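Local atomic coordinates of Beta/alpha-amylase (Paenibacillus polymyxa, PDB entry 3VOC), a protein that hydrolyses alpha-1,4-glucosidic bonds of starch, this piece being the family 14 beta-amylase domain, which releases maltose from non-reducing chain ends, of a precursor that also yields an alpha-amylase. Residues L216-L219 / S220-N223; K371-E374 / K375-F379; M287-P290 / A291-H294; D41-W44 / G45-E48; L308-K311 / F312-D316. All blocks are in the same frame, centred on the assembly; numbering follows the deposited sequence.

Contact 1: residues L216-L219 / S220-N223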
loop_
_atom_site.group_PDB
_atom_site.type_symbol
_atom_site.label_atom_id
_atom_site.label_comp_id
_atom_site.label_asym_id
_atom_site.label_seq_id
_atom_site.Cartn_x
_atom_site.Cartn_y
_atom_site.Cartn_z
ATOM N N LEU A 216 19.327 -29.021 -12.528
ATOM C CA LEU A 216 18.976 -29.402 -11.159
ATOM C C LEU A 216 18.645 -30.878 -11.067
ATOM O O LEU A 216 18.157 -31.452 -12.031
ATOM C CB LEU A 216 17.810 -28.559 -10.645
ATOM C CG LEU A 216 18.072 -27.061 -10.776
ATOM C CD1 LEU A 216 16.832 -26.296 -10.430
ATOM C CD2 LEU A 216 19.267 -26.602 -9.918
ATOM N N THR A 217 18.936 -31.484 -9.920
ATOM C CA THR A 217 18.589 -32.890 -9.667
ATOM C C THR A 217 17.443 -33.072 -8.672
ATOM O O THR A 217 16.899 -34.173 -8.551
ATOM C CB THR A 217 19.805 -33.725 -9.197
ATOM O OG1 THR A 217 20.396 -33.107 -8.042
ATOM C CG2 THR A 217 20.841 -33.829 -10.334
ATOM N N SER A 218 17.050 -32.001 -7.984
ATOM C CA SER A 218 15.845 -32.051 -7.145
ATOM C C SER A 218 15.156 -30.691 -7.075
ATOM O O SER A 218 15.803 -29.647 -7.193
ATOM C CB SER A 218 16.169 -32.518 -5.723
ATOM O OG SER A 218 16.906 -31.520 -5.048
ATOM N N LEU A 219 13.845 -30.721 -6.857
ATOM C CA LEU A 219 13.055 -29.499 -6.710
ATOM C C LEU A 219 13.612 -28.631 -5.582
ATOM O O LEU A 219 13.540 -27.409 -5.637
ATOM C CB LEU A 219 11.584 -29.837 -6.437
ATOM C CG LEU A 219 10.778 -30.457 -7.588
ATOM C CD1 LEU A 219 9.438 -31.010 -7.102
ATOM C CD2 LEU A 219 10.555 -29.451 -8.740
ATOM N N SER A 220 14.184 -29.279 -4.570
ATOM C CA SER A 220 14.733 -28.578 -3.421
ATOM C C SER A 220 15.929 -27.682 -3.762
ATOM O O SER A 220 16.280 -26.810 -2.976
ATOM C CB SER A 220 15.094 -29.580 -2.320
ATOM O OG SER A 220 16.252 -30.317 -2.694
ATOM N N GLN A 221 16.543 -27.867 -4.932
ATOM C CA GLN A 221 17.623 -26.972 -5.357
ATOM C C GLN A 221 17.113 -25.709 -6.060
ATOM O O GLN A 221 17.902 -24.846 -6.445
ATOM C CB GLN A 221 18.596 -27.676 -6.299
ATOM C CG GLN A 221 19.217 -28.934 -5.755
ATOM C CD GLN A 221 20.044 -29.652 -6.817
ATOM O OE1 GLN A 221 19.549 -29.970 -7.897
ATOM N NE2 GLN A 221 21.317 -29.885 -6.517
ATOM N N ILE A 222 15.806 -25.620 -6.274
ATOM C CA ILE A 222 15.230 -24.401 -6.829
ATOM C C ILE A 222 15.131 -23.363 -5.716
ATOM O O ILE A 222 14.538 -23.619 -4.671
ATOM C CB ILE A 222 13.832 -24.645 -7.421
ATOM C CG1 ILE A 222 13.915 -25.610 -8.609
ATOM C CG2 ILE A 222 13.156 -23.305 -7.803
ATOM C CD1 ILE A 222 12.555 -26.116 -9.078
ATOM N N ASN A 223 15.710 -22.192 -5.963
ATOM C CA ASN A 223 15.698 -21.099 -5.001
ATOM C C ASN A 223 15.435 -19.762 -5.682
ATOM O O ASN A 223 15.673 -19.639 -6.882
ATOM C CB ASN A 223 17.043 -21.032 -4.289
ATOM C CG ASN A 223 17.215 -22.139 -3.291
ATOM O OD1 ASN A 223 16.556 -22.159 -2.258
ATOM N ND2 ASN A 223 18.113 -23.074 -3.591
#
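The side-chain amide of Gln221 folds back over the turn and offers OE1 to the backbone of Thr217 and Ser218. Thr217 N meets it nearly end-on, at 2.6 Å from Gln221 OE1 and only 16° from the amide plane. Ser218 N, 3.2 Å from Gln221 OE1, instead comes from above that plane, as does the hydroxyl of Thr217, whose OG1 lies 3.3 Å from the same oxygen. On the opposite face of the amide from these two lies Leu216 CD2, which also touches Gln221 CB. Gln221 CG sits beside the backbone N (chi1 -56°) and the chain then runs extended, which gives it the length to reach back four residues.

This is a surface turn in the loop between helices 205-212 and 240-268, away from the active site. It passes through a short 3-10 segment, with Gln221 N bonded to Ser218 O and Ile222 N to Leu219 O. The hydroxyls of Ser218 and Ser220 share a hydrogen bond, OG to OG 2.7 Å. Leu216 CD1 packs on Ile222 CG1 (3.5 Å), and Ile222 and Leu219 continue onto Ile208. With two backbone N-H groups and, less favourably, a hydroxyl directed at Gln221 OE1, the glutamine carbonyl probably holds the bend of this loop.

Contact 2: residues K371-E374 / K375-F379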
loop_
_atom_site.group_PDB
_atom_site.type_symbol
_atom_site.label_atom_id
_atom_site.label_comp_id
_atom_site.label_asym_id
_atom_site.label_seq_id
_atom_site.Cartn_x
_atom_site.Cartn_y
_atom_site.Cartn_z
ATOM N N LYS A 371 2.938 20.506 -8.663
ATOM C CA LYS A 371 3.180 19.178 -9.219
ATOM C C LYS A 371 1.973 18.258 -9.063
ATOM O O LYS A 371 1.602 17.569 -10.008
ATOM C CB LYS A 371 4.443 18.530 -8.647
ATOM C CG LYS A 371 5.575 18.435 -9.677
ATOM C CD LYS A 371 5.271 17.343 -10.713
ATOM C CE LYS A 371 6.428 17.121 -11.667
ATOM N NZ LYS A 371 6.598 18.237 -12.659
ATOM N N ILE A 372 1.349 18.276 -7.883
ATOM C CA ILE A 372 0.153 17.469 -7.655
ATOM C C ILE A 372 -0.935 17.909 -8.625
ATOM O O ILE A 372 -1.599 17.075 -9.238
ATOM C CB ILE A 372 -0.369 17.548 -6.186
ATOM C CG1 ILE A 372 0.650 16.907 -5.224
ATOM C CG2 ILE A 372 -1.715 16.810 -6.055
ATOM C CD1 ILE A 372 0.539 17.416 -3.797
ATOM N N GLU A 373 -1.111 19.225 -8.753
ATOM C CA GLU A 373 -2.104 19.780 -9.667
ATOM C C GLU A 373 -1.909 19.268 -11.093
ATOM O O GLU A 373 -2.875 18.893 -11.750
ATOM C CB GLU A 373 -2.068 21.312 -9.681
ATOM C CG GLU A 373 -3.215 21.909 -10.507
ATOM C CD GLU A 373 -3.009 23.377 -10.821
ATOM O OE1 GLU A 373 -1.863 23.763 -11.128
ATOM O OE2 GLU A 373 -3.999 24.136 -10.772
ATOM N N GLU A 374 -0.664 19.266 -11.562
ATOM C CA GLU A 374 -0.342 18.750 -12.903
ATOM C C GLU A 374 -0.802 17.295 -13.067
ATOM O O GLU A 374 -1.448 16.946 -14.059
ATOM C CB GLU A 374 1.163 18.917 -13.195
ATOM C CG GLU A 374 1.690 18.125 -14.404
ATOM C CD GLU A 374 3.153 17.682 -14.249
ATOM O OE1 GLU A 374 3.559 16.662 -14.850
ATOM O OE2 GLU A 374 3.908 18.364 -13.531
ATOM N N LYS A 375 -0.492 16.457 -12.079
ATOM C CA LYS A 375 -0.823 15.046 -12.164
ATOM C C LYS A 375 -2.320 14.787 -12.154
ATOM O O LYS A 375 -2.838 14.085 -13.039
ATOM C CB LYS A 375 -0.110 14.232 -11.055
ATOM C CG LYS A 375 1.451 14.318 -11.120
ATOM C CD LYS A 375 1.975 14.072 -12.538
ATOM C CE LYS A 375 3.523 13.941 -12.560
ATOM N NZ LYS A 375 4.091 13.984 -13.963
ATOM N N ILE A 376 -3.026 15.368 -11.183
ATOM C CA ILE A 376 -4.471 15.102 -11.067
ATOM C C ILE A 376 -5.260 15.574 -12.299
ATOM O O ILE A 376 -6.252 14.953 -12.655
ATOM C CB ILE A 376 -5.091 15.617 -9.714
ATOM C CG1 ILE A 376 -4.944 17.137 -9.559
ATOM C CG2 ILE A 376 -4.440 14.886 -8.526
ATOM C CD1 ILE A 376 -5.549 17.695 -8.253
ATOM N N THR A 377 -4.807 16.655 -12.943
ATOM C CA THR A 377 -5.494 17.201 -14.115
ATOM C C THR A 377 -5.096 16.496 -15.422
ATOM O O THR A 377 -5.930 16.363 -16.318
ATOM C CB THR A 377 -5.277 18.734 -14.294
ATOM O OG1 THR A 377 -3.876 19.015 -14.366
ATOM C CG2 THR A 377 -5.899 19.526 -13.131
ATOM N N LYS A 378 -3.835 16.059 -15.538
ATOM C CA LYS A 378 -3.386 15.289 -16.708
ATOM C C LYS A 378 -4.107 13.945 -16.780
ATOM O O LYS A 378 -4.410 13.450 -17.865
ATOM C CB LYS A 378 -1.878 15.021 -16.664
ATOM C CG LYS A 378 -1.008 16.117 -17.258
ATOM C CD LYS A 378 0.480 15.783 -17.082
ATOM C CE LYS A 378 1.385 16.847 -17.709
ATOM N NZ LYS A 378 2.847 16.556 -17.474
ATOM N N PHE A 379 -4.378 13.354 -15.623
ATOM C CA PHE A 379 -4.824 11.959 -15.596
ATOM C C PHE A 379 -6.232 11.718 -15.065
ATOM O O PHE A 379 -6.622 10.577 -14.817
ATOM C CB PHE A 379 -3.784 11.100 -14.871
ATOM C CG PHE A 379 -2.423 11.126 -15.527
ATOM C CD1 PHE A 379 -2.228 10.522 -16.772
ATOM C CD2 PHE A 379 -1.346 11.757 -14.907
ATOM C CE1 PHE A 379 -0.983 10.556 -17.403
ATOM C CE2 PHE A 379 -0.085 11.799 -15.527
ATOM C CZ PHE A 379 0.096 11.189 -16.781
#
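Lys371 begins the contact with its carbonyl, which accepts the N-H of Lys375, while its side chain bends so that NZ reaches Glu374 OE2 (2.8 Å) on the syn lone pair of that oxygen. Ile372 comes next on the buried side: its O takes an almost straight bond from Ile376 N (176°), and its CG2 touches Ile376 CG2 at 4.2 Å. Bulky apolar residues suit this buried flank of helix 367-378, which joins strands 356-359 and 383-386 of the (beta/alpha)8 barrel; both isoleucines also pack on Ile410 of helix 403-411. Glu373 O is gripped twice by Thr377, whose N and OG1 approach from opposite faces of the carbonyl plane, OG1 at 2.8 Å from Glu373 O; the Glu373 carboxylate itself turns outward to Lys413. Glu374 closes the walk as the hub of a salt-bridge network. Its CG is trans to the backbone N (chi1 166°), swinging the carboxylate toward the following turn, where OE1 receives Lys375 NZ at 2.9 Å and Lys378 NZ at 2.7 Å from opposite faces of the carboxylate plane. Lys378 gets there as a fully extended chain passing over Glu374 CG, whereas Lys375 NZ also has Asp343 and Ser339 of helix 338-352 as partners.

Contact 3: residues M287-P290 / A291-H294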
loop_
_atom_site.group_PDB
_atom_site.type_symbol
_atom_site.label_atom_id
_atom_site.label_comp_id
_atom_site.label_asym_id
_atom_site.label_seq_id
_atom_site.Cartn_x
_atom_site.Cartn_y
_atom_site.Cartn_z
ATOM N N MET A 287 15.307 3.582 -10.502
ATOM C CA MET A 287 14.558 3.341 -11.720
ATOM C C MET A 287 15.490 3.242 -12.930
ATOM O O MET A 287 15.368 2.309 -13.722
ATOM C CB MET A 287 13.486 4.428 -11.949
ATOM C CG MET A 287 12.252 4.274 -11.037
ATOM S SD MET A 287 11.156 5.703 -11.202
ATOM C CE MET A 287 10.533 5.463 -12.877
ATOM N N ASN A 288 16.417 4.190 -13.068
ATOM C CA ASN A 288 17.294 4.218 -14.241
ATOM C C ASN A 288 18.766 3.918 -13.929
ATOM O O ASN A 288 19.647 4.321 -14.676
ATOM C CB ASN A 288 17.168 5.558 -15.000
ATOM C CG ASN A 288 17.557 6.735 -14.148
ATOM O OD1 ASN A 288 17.171 6.810 -12.983
ATOM N ND2 ASN A 288 18.320 7.673 -14.718
ATOM N N ASN A 289 19.020 3.202 -12.840
ATOM C CA ASN A 289 20.360 2.727 -12.523
ATOM C C ASN A 289 20.814 1.773 -13.633
ATOM O O ASN A 289 20.143 0.790 -13.920
ATOM C CB ASN A 289 20.358 2.019 -11.157
ATOM C CG ASN A 289 21.764 1.673 -10.659
ATOM O OD1 ASN A 289 22.118 1.960 -9.519
ATOM N ND2 ASN A 289 22.541 1.027 -11.493
ATOM N N PRO A 290 21.956 2.071 -14.280
ATOM C CA PRO A 290 22.384 1.210 -15.399
ATOM C C PRO A 290 22.623 -0.253 -14.991
ATOM O O PRO A 290 22.337 -1.166 -15.778
ATOM C CB PRO A 290 23.684 1.867 -15.882
ATOM C CG PRO A 290 24.171 2.690 -14.721
ATOM C CD PRO A 290 22.924 3.145 -13.993
ATOM N N ALA A 291 23.108 -0.469 -13.771
ATOM C CA ALA A 291 23.486 -1.808 -13.282
ATOM C C ALA A 291 22.315 -2.581 -12.660
ATOM O O ALA A 291 22.338 -3.819 -12.620
ATOM C CB ALA A 291 24.641 -1.696 -12.260
ATOM N N MET A 292 21.304 -1.879 -12.164
ATOM C CA MET A 292 20.128 -2.534 -11.581
ATOM C C MET A 292 18.829 -1.793 -11.928
ATOM O O MET A 292 18.105 -1.351 -11.017
ATOM C CB MET A 292 20.298 -2.699 -10.062
ATOM C CG MET A 292 20.604 -1.386 -9.307
ATOM S SD MET A 292 20.442 -1.463 -7.506
ATOM C CE MET A 292 21.631 -2.778 -7.172
ATOM N N PRO A 293 18.520 -1.650 -13.234
ATOM C CA PRO A 293 17.362 -0.844 -13.619
ATOM C C PRO A 293 16.074 -1.390 -12.997
ATOM O O PRO A 293 15.815 -2.608 -13.039
ATOM C CB PRO A 293 17.340 -0.955 -15.154
ATOM C CG PRO A 293 18.016 -2.267 -15.437
ATOM C CD PRO A 293 19.074 -2.401 -14.385
ATOM N N HIS A 294 15.298 -0.487 -12.392
ATOM C CA HIS A 294 14.042 -0.851 -11.720
ATOM C C HIS A 294 14.232 -1.849 -10.568
ATOM O O HIS A 294 13.302 -2.572 -10.204
ATOM C CB HIS A 294 12.987 -1.333 -12.740
ATOM C CG HIS A 294 12.700 -0.321 -13.813
ATOM N ND1 HIS A 294 11.959 0.818 -13.577
ATOM C CD2 HIS A 294 13.103 -0.247 -15.105
ATOM C CE1 HIS A 294 11.897 1.538 -14.686
ATOM N NE2 HIS A 294 12.582 0.912 -15.626
#
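Met287 and His294 meet at the mouth of a tight loop that carries the chain from barrel strand 275-279 to helix 295-300, and its two halves run back almost against each other, 162° apart. At the far end Asn289, Pro290, Ala291 and Met292 form a type I beta turn. Pro290 suits the second position because its ring restricts phi to the value required there; the closing bond, Met292 N to Asn289 O at 3.4 Å, is weak. Asn289 O also faces the ring of Pro293, with CD at 3.4 Å from it; proline has no N-H to give, so this is contact without a hydrogen bond. Asn289 CG is trans to the backbone N (chi1 -172°), which directs the amide back over the turn, near the start of the Met292 side chain.

At the mouth, His294 N donates to Met287 O over 3.1 Å, from well above the carbonyl plane and with a bent angle of 138°. The same oxygen stands 3.5 Å over the centre of the His294 imidazole, about equally far from all five ring atoms. His294 adopts positive phi and takes the N-cap position of helix 295-300, and its ND1 is hydrogen-bonded to Glu297 in the first turn. Met287 also pairs through its backbone with Tyr335, whose side chain touches Asn289 and Pro290, and lies near His284, which probably binds substrate.

Placed over this ring, the Met287 oxygen would probably favour a more positive imidazole; it closes the loop and also lies against the ring, whose rotation is probably set mainly by Glu297.

Contact 4: residues D41-W44 / G45-E48. With CA (calcium ion), chain B.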
loop_
_atom_site.group_PDB
_atom_site.type_symbol
_atom_site.label_atom_id
_atom_site.label_comp_id
_atom_site.label_asym_id
_atom_site.label_seq_id
_atom_site.Cartn_x
_atom_site.Cartn_y
_atom_site.Cartn_z
ATOM N N ASP A 41 -5.959 5.594 9.057
ATOM C CA ASP A 41 -5.510 4.250 9.386
ATOM C C ASP A 41 -6.350 3.690 10.530
ATOM O O ASP A 41 -6.341 4.234 11.640
ATOM C CB ASP A 41 -4.041 4.228 9.788
ATOM C CG ASP A 41 -3.112 4.151 8.593
ATOM O OD1 ASP A 41 -3.303 3.284 7.720
ATOM O OD2 ASP A 41 -2.176 4.955 8.540
ATOM N N VAL A 42 -7.100 2.631 10.235
ATOM C CA VAL A 42 -7.865 1.895 11.265
ATOM C C VAL A 42 -6.996 0.695 11.595
ATOM O O VAL A 42 -7.022 -0.337 10.898
ATOM C CB VAL A 42 -9.292 1.537 10.775
ATOM C CG1 VAL A 42 -10.105 0.817 11.854
ATOM C CG2 VAL A 42 -10.033 2.818 10.317
ATOM N N TRP A 43 -6.164 0.868 12.626
ATOM C CA TRP A 43 -5.098 -0.107 12.926
ATOM C C TRP A 43 -5.640 -1.457 13.427
ATOM O O TRP A 43 -6.356 -1.519 14.430
ATOM C CB TRP A 43 -4.117 0.468 13.963
ATOM C CG TRP A 43 -3.347 1.637 13.449
ATOM C CD1 TRP A 43 -3.520 2.942 13.784
ATOM C CD2 TRP A 43 -2.295 1.605 12.474
ATOM N NE1 TRP A 43 -2.635 3.728 13.086
ATOM C CE2 TRP A 43 -1.873 2.933 12.273
ATOM C CE3 TRP A 43 -1.676 0.575 11.745
ATOM C CZ2 TRP A 43 -0.854 3.278 11.367
ATOM C CZ3 TRP A 43 -0.651 0.913 10.845
ATOM C CH2 TRP A 43 -0.252 2.258 10.666
ATOM N N TRP A 44 -5.275 -2.540 12.748
ATOM C CA TRP A 44 -5.634 -3.873 13.226
ATOM C C TRP A 44 -5.255 -4.072 14.700
ATOM O O TRP A 44 -6.040 -4.627 15.496
ATOM C CB TRP A 44 -4.972 -4.944 12.355
ATOM C CG TRP A 44 -5.641 -6.301 12.448
ATOM C CD1 TRP A 44 -6.833 -6.614 13.099
ATOM C CD2 TRP A 44 -5.191 -7.513 11.836
ATOM N NE1 TRP A 44 -7.115 -7.945 12.930
ATOM C CE2 TRP A 44 -6.131 -8.520 12.160
ATOM C CE3 TRP A 44 -4.075 -7.848 11.037
ATOM C CZ2 TRP A 44 -5.986 -9.840 11.726
ATOM C CZ3 TRP A 44 -3.945 -9.143 10.592
ATOM C CH2 TRP A 44 -4.895 -10.136 10.941
ATOM N N GLY A 45 -4.059 -3.590 15.054
ATOM C CA GLY A 45 -3.509 -3.709 16.408
ATOM C C GLY A 45 -4.342 -2.995 17.465
ATOM O O GLY A 45 -4.264 -3.338 18.638
ATOM N N TYR A 46 -5.125 -1.998 17.040
ATOM C CA TYR A 46 -6.028 -1.270 17.926
ATOM C C TYR A 46 -7.367 -1.966 18.110
ATOM O O TYR A 46 -8.005 -1.798 19.153
ATOM C CB TYR A 46 -6.339 0.123 17.371
ATOM C CG TYR A 46 -5.316 1.207 17.632
ATOM C CD1 TYR A 46 -4.029 0.908 18.059
ATOM C CD2 TYR A 46 -5.636 2.556 17.398
ATOM C CE1 TYR A 46 -3.073 1.920 18.275
ATOM C CE2 TYR A 46 -4.695 3.574 17.618
ATOM C CZ TYR A 46 -3.422 3.249 18.048
ATOM O OH TYR A 46 -2.479 4.235 18.250
ATOM N N VAL A 47 -7.829 -2.680 17.086
ATOM C CA VAL A 47 -9.231 -3.085 17.061
ATOM C C VAL A 47 -9.477 -4.575 17.291
ATOM O O VAL A 47 -10.606 -4.969 17.524
ATOM C CB VAL A 47 -9.962 -2.631 15.756
ATOM C CG1 VAL A 47 -9.834 -1.120 15.560
ATOM C CG2 VAL A 47 -9.416 -3.385 14.515
ATOM N N GLU A 48 -8.438 -5.394 17.202
ATOM C CA GLU A 48 -8.568 -6.822 17.504
ATOM C C GLU A 48 -7.356 -7.272 18.336
ATOM O O GLU A 48 -6.751 -8.302 18.059
ATOM C CB GLU A 48 -8.719 -7.635 16.205
ATOM C CG GLU A 48 -9.307 -9.048 16.380
ATOM C CD GLU A 48 -9.403 -9.838 15.075
ATOM O OE1 GLU A 48 -9.287 -9.241 13.969
ATOM O OE2 GLU A 48 -9.602 -11.075 15.142
HETATM CA CA CA B . -10.004 -12.803 13.595
HETATM O O HOH W 1 -10.116 -10.941 12.181
#
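From CB onward, Trp44 follows the short helix toward Glu48. A first torsion of -160°, with CG far from the backbone N, sends the indole along the same direction as the glutamate chain. CD1 passes Glu48 CB at 3.8 Å, and Val47 CG2 lies at the indole edge, near CD1. NE1 then donates to Glu48 OE1 at 2.7 Å, in the indole plane and perfectly straight at 180°, although NE1 stands well above the carboxylate plane. That oxygen also accepts from a water, 2.6 Å from OE1, which is itself a calcium ligand, while Glu48 OE2 binds the calcium ion at 2.4 Å. Asp52, Asn53, Gln132 and Glu135 complete the site, so Trp44 is a second-shell residue that holds a first-shell carboxylate in place. A phenylalanine here would remove the N-H, and Glu48 OE1 would probably lose its straight bond and the carboxylate be freer to turn away from the calcium.

At the other end of the turn Trp43 points an edge at the face of Tyr46, T-shaped, with centroids of the five-membered and phenol rings 5.1 Å apart, and Trp43 CB makes a CH-pi contact over the same ring. The bend follows barrel strand 37-43: Val42 packs on strand 73-79, Tyr46 and Val47 on Tyr60 of helix 58-69, and Trp44 on Gln132 and Leu136 of helix 127-144.

Contact 5: residues L308-K311 / F312-D316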
loop_
_atom_site.group_PDB
_atom_site.type_symbol
_atom_site.label_atom_id
_atom_site.label_comp_id
_atom_site.label_asym_id
_atom_site.label_seq_id
_atom_site.Cartn_x
_atom_site.Cartn_y
_atom_site.Cartn_z
ATOM N N LEU A 308 -0.298 -5.901 -13.197
ATOM C CA LEU A 308 -0.676 -5.600 -11.818
ATOM C C LEU A 308 -1.932 -4.736 -11.805
ATOM O O LEU A 308 -2.857 -4.975 -11.013
ATOM C CB LEU A 308 0.466 -4.878 -11.095
ATOM C CG LEU A 308 0.231 -4.541 -9.609
ATOM C CD1 LEU A 308 0.009 -5.802 -8.764
ATOM C CD2 LEU A 308 1.412 -3.783 -9.063
ATOM N N ILE A 309 -1.972 -3.741 -12.687
ATOM C CA ILE A 309 -3.101 -2.798 -12.715
ATOM C C ILE A 309 -4.332 -3.488 -13.288
ATOM O O ILE A 309 -5.449 -3.224 -12.854
ATOM C CB ILE A 309 -2.715 -1.449 -13.400
ATOM C CG1 ILE A 309 -1.670 -0.720 -12.528
ATOM C CG2 ILE A 309 -3.924 -0.516 -13.535
ATOM C CD1 ILE A 309 -0.889 0.398 -13.275
ATOM N N GLN A 310 -4.117 -4.413 -14.229
ATOM C CA GLN A 310 -5.200 -5.297 -14.685
ATOM C C GLN A 310 -5.882 -6.054 -13.532
ATOM O O GLN A 310 -7.108 -6.254 -13.557
ATOM C CB GLN A 310 -4.713 -6.291 -15.749
ATOM C CG GLN A 310 -5.853 -7.179 -16.330
ATOM C CD GLN A 310 -6.967 -6.386 -16.988
ATOM O OE1 GLN A 310 -8.170 -6.646 -16.760
ATOM N NE2 GLN A 310 -6.585 -5.406 -17.806
ATOM N N LYS A 311 -5.096 -6.474 -12.535
ATOM C CA LYS A 311 -5.658 -7.171 -11.381
ATOM C C LYS A 311 -6.553 -6.253 -10.543
ATOM O O LYS A 311 -7.560 -6.711 -10.002
ATOM C CB LYS A 311 -4.555 -7.817 -10.525
ATOM C CG LYS A 311 -5.064 -8.766 -9.451
ATOM C CD LYS A 311 -5.511 -10.114 -10.035
ATOM C CE LYS A 311 -5.994 -11.057 -8.947
ATOM N NZ LYS A 311 -6.845 -12.132 -9.554
ATOM N N PHE A 312 -6.196 -4.966 -10.444
ATOM C CA PHE A 312 -7.086 -3.984 -9.812
ATOM C C PHE A 312 -8.434 -3.938 -10.537
ATOM O O PHE A 312 -9.488 -4.000 -9.908
ATOM C CB PHE A 312 -6.452 -2.580 -9.778
ATOM C CG PHE A 312 -5.563 -2.358 -8.596
ATOM C CD1 PHE A 312 -4.282 -2.914 -8.568
ATOM C CD2 PHE A 312 -6.005 -1.610 -7.503
ATOM C CE1 PHE A 312 -3.445 -2.732 -7.474
ATOM C CE2 PHE A 312 -5.167 -1.409 -6.387
ATOM C CZ PHE A 312 -3.877 -1.973 -6.380
ATOM N N LYS A 313 -8.384 -3.854 -11.865
ATOM C CA LYS A 313 -9.599 -3.827 -12.674
ATOM C C LYS A 313 -10.415 -5.090 -12.438
ATOM O O LYS A 313 -11.623 -5.011 -12.221
ATOM C CB LYS A 313 -9.256 -3.727 -14.161
ATOM C CG LYS A 313 -10.462 -3.418 -15.043
ATOM C CD LYS A 313 -10.019 -3.146 -16.481
ATOM C CE LYS A 313 -11.190 -2.811 -17.421
ATOM N NZ LYS A 313 -11.971 -1.631 -16.950
ATOM N N ASP A 314 -9.753 -6.249 -12.499
ATOM C CA ASP A 314 -10.434 -7.544 -12.319
ATOM C C ASP A 314 -11.064 -7.654 -10.937
ATOM O O ASP A 314 -12.166 -8.202 -10.803
ATOM C CB ASP A 314 -9.481 -8.729 -12.537
ATOM C CG ASP A 314 -9.001 -8.847 -13.979
ATOM O OD1 ASP A 314 -9.594 -8.222 -14.896
ATOM O OD2 ASP A 314 -8.018 -9.583 -14.190
ATOM N N ALA A 315 -10.361 -7.155 -9.913
ATOM C CA ALA A 315 -10.877 -7.216 -8.539
ATOM C C ALA A 315 -11.898 -6.113 -8.242
ATOM O O ALA A 315 -12.494 -6.068 -7.147
ATOM C CB ALA A 315 -9.736 -7.168 -7.532
ATOM N N ASP A 316 -12.106 -5.231 -9.215
ATOM C CA ASP A 316 -13.006 -4.090 -9.059
ATOM C C ASP A 316 -12.606 -3.278 -7.828
ATOM O O ASP A 316 -13.407 -3.065 -6.913
ATOM C CB ASP A 316 -14.478 -4.535 -8.993
ATOM C CG ASP A 316 -15.438 -3.364 -9.045
ATOM O OD1 ASP A 316 -15.139 -2.401 -9.762
ATOM O OD2 ASP A 316 -16.484 -3.404 -8.360
HETATM O O HOH W 2 -7.552 -11.834 -12.602
#
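Phe312 and its neighbours Lys311 and Gln310 carry this contact along the last turns of helix 305-315, which leads into barrel strand 318-321 and ends in a Schellman motif at Asp316. Phe312 faces the interior: its CB rests 3.3 Å from Ile309 O, and its CD1 meets Leu308 O at 3.5 Å in the ring plane, at the edge. With CG placed beside the backbone N (chi1 -85°), the ring lies back along the preceding turn, and a large flat apolar residue suits a place enclosed by Leu257, Ile280 and Leu319. Lys311 and Gln310 lie on the outward side. Lys311 O accepts Ala315 N at 2.8 Å, and Gln310 O accepts Asp314 N at 2.8 Å with a well-aligned N-H (162°). The Gln310 chain bends at chi2, bringing its amide against the Asp314 carboxylate with the two planes 52° apart. An alanine here would probably leave the Asp314 carboxylate without this flanking amide and freer to rotate, though the backbone bond would remain. Lys313, by contrast, sends its NZ away to the carbonyl of Lys352 on helix 338-352. At the Schellman end, Asp316 N is bonded to Lys313 O at 3.1 Å, and a water donates to Asp314 OD2 at 2.8 Å.

From the N terminus, contact 4 comes first, rounding the exit of barrel strand 37-43 toward the calcium site. Contact 1 follows far along the chain, bending the excursion between helices 205-212 and 240-268. Contact 3 closes a loop between strand 275-279 and helix 295-300, contact 5 lies in the last turns of helix 305-315 just before strand 318-321, and contact 2 lies on helix 367-378 between strands 356-359 and 383-386. All five are local and in series; none nests within or crosses another, and none touches. Contacts 1 and 2 lie on opposite sides of the chain's centre, their centres about 49 Å apart, while contacts 2 and 5 sit on two helices of the barrel.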